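Local atomic coordinates of SAM dependent methyltransferase (Agrobacterium tumefaciens, PDB entry 2IGT), a protein that probably transfers a methyl group from bound S-adenosylmethionine to an acceptor substrate. Residues I188-A191 and K192-Q195. Numbering follows the deposited sequence.
Sequences IGWA and KENQ. With ACY (acetic acid), chain G.
Trp190 O takes two hydrogen bonds: one from Asn194 N (3.0 Å), the i+4 to i backbone bond of the helix, and one from a water (2.8 Å). The same water also donates to Asn194 OD1 at 2.7 Å, closing a bridge between backbone and amide. That amide is fixed further by Leu122 N, which bonds OD1, and by Thr164 O, which accepts from ND2. Matching backbone bonds run from Lys192, Glu193 and Gln195 to Ile188, Gly189 and Ala191; the four N-H...O angles span 158-164°, supporting regular alpha-helix. On another side, the extended Lys192 chain carries CE past Ile188 CG2 at 3.5 Å. Lys192 NZ donates to O of a bound acetic acid (2.8 Å), probably from the crystallisation liquor, whose CH3 lies 3.6 Å from Gly189 CA. Glu193 OE2 lies at the edge of the Trp190 ring, 4.2 Å from CD1, with carboxylate and ring planes 76° apart; its OE1 forms a salt bridge with Arg124. The Trp190 side chain is about 6 Å from bound S-adenosylmethionine. Helix 185-198 links parallel strands 177-181 and 205-208 in a beta-alpha-beta unit: Ile188 and Ala191 pack on His180 and Trp207, while Trp190, Glu193 and Asn194 meet strand 119-124.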
loop_
_atom_site.group_PDB
_atom_site.type_symbol
_atom_site.label_atom_id
_atom_site.label_comp_id
_atom_site.label_asym_id
_atom_site.label_seq_id
_atom_site.Cartn_x
_atom_site.Cartn_y
_atom_site.Cartn_z
ATOM N N ILE A 188 -1.031 -10.669 -15.373
ATOM C CA ILE A 188 -1.235 -10.663 -16.837
ATOM C C ILE A 188 0.140 -10.746 -17.499
ATOM O O ILE A 188 0.321 -11.482 -18.459
ATOM C CB ILE A 188 -2.009 -9.417 -17.346
ATOM C CG1 ILE A 188 -3.488 -9.420 -16.890
ATOM C CG2 ILE A 188 -1.898 -9.276 -18.875
ATOM C CD1 ILE A 188 -4.339 -10.503 -17.481
ATOM N N GLY A 189 1.100 -9.972 -16.983
ATOM C CA GLY A 189 2.466 -9.994 -17.512
ATOM C C GLY A 189 3.099 -11.377 -17.450
ATOM O O GLY A 189 3.732 -11.808 -18.403
ATOM N N TRP A 190 2.912 -12.076 -16.337
ATOM C CA TRP A 190 3.390 -13.454 -16.182
ATOM C C TRP A 190 2.748 -14.401 -17.194
ATOM O O TRP A 190 3.425 -15.245 -17.778
ATOM C CB TRP A 190 3.041 -13.984 -14.775
ATOM C CG TRP A 190 3.765 -13.319 -13.660
ATOM C CD1 TRP A 190 4.944 -12.620 -13.722
ATOM C CD2 TRP A 190 3.381 -13.345 -12.277
ATOM N NE1 TRP A 190 5.301 -12.188 -12.454
ATOM C CE2 TRP A 190 4.353 -12.617 -11.557
ATOM C CE3 TRP A 190 2.290 -13.897 -11.584
ATOM C CZ2 TRP A 190 4.276 -12.436 -10.167
ATOM C CZ3 TRP A 190 2.213 -13.713 -10.201
ATOM C CH2 TRP A 190 3.202 -12.981 -9.516
ATOM N N ALA A 191 1.433 -14.276 -17.370
ATOM C CA ALA A 191 0.710 -15.116 -18.313
ATOM C C ALA A 191 1.228 -14.899 -19.740
ATOM O O ALA A 191 1.427 -15.860 -20.497
ATOM C CB ALA A 191 -0.803 -14.853 -18.210
ATOM N N LYS A 192 1.442 -13.635 -20.102
ATOM C CA LYS A 192 1.998 -13.276 -21.414
ATOM C C LYS A 192 3.398 -13.858 -21.622
ATOM O O LYS A 192 3.718 -14.348 -22.712
ATOM C CB LYS A 192 2.026 -11.749 -21.579
ATOM C CG LYS A 192 0.646 -11.125 -21.811
ATOM C CD LYS A 192 0.762 -9.606 -21.919
ATOM C CE LYS A 192 -0.583 -8.954 -22.145
ATOM N NZ LYS A 192 -0.452 -7.474 -22.173
ATOM N N GLU A 193 4.236 -13.793 -20.586
ATOM C CA GLU A 193 5.533 -14.459 -20.614
ATOM C C GLU A 193 5.386 -15.953 -20.927
ATOM O O GLU A 193 6.162 -16.483 -21.714
ATOM C CB GLU A 193 6.290 -14.282 -19.295
ATOM C CG GLU A 193 6.975 -12.951 -19.140
ATOM C CD GLU A 193 7.749 -12.862 -17.844
ATOM O OE1 GLU A 193 8.650 -13.697 -17.636
ATOM O OE2 GLU A 193 7.438 -11.963 -17.023
ATOM N N ASN A 194 4.410 -16.617 -20.296
ATOM C CA ASN A 194 4.106 -18.022 -20.579
ATOM C C ASN A 194 3.607 -18.238 -22.013
ATOM O O ASN A 194 4.026 -19.173 -22.697
ATOM C CB ASN A 194 3.085 -18.568 -19.563
ATOM C CG ASN A 194 3.674 -18.707 -18.170
ATOM O OD1 ASN A 194 4.893 -18.792 -18.012
ATOM N ND2 ASN A 194 2.807 -18.762 -17.152
ATOM N N GLN A 195 2.724 -17.360 -22.480
ATOM C CA GLN A 195 2.305 -17.425 -23.878
ATOM C C GLN A 195 3.511 -17.405 -24.858
ATOM O O GLN A 195 3.573 -18.192 -25.829
ATOM C CB GLN A 195 1.323 -16.280 -24.172
ATOM C CG GLN A 195 0.840 -16.231 -25.643
ATOM C CD GLN A 195 0.083 -14.975 -25.964
ATOM O OE1 GLN A 195 0.233 -13.957 -25.274
ATOM N NE2 GLN A 195 -0.742 -15.026 -27.018
HETATM C C ACY G . 1.158 -6.664 -19.079
HETATM O O ACY G . 1.424 -7.359 -20.068
HETATM O OXT ACY G . 0.033 -6.148 -18.904
HETATM C CH3 ACY G . 2.252 -6.448 -18.073
HETATM O O HOH W 1 5.426 -16.628 -16.406
#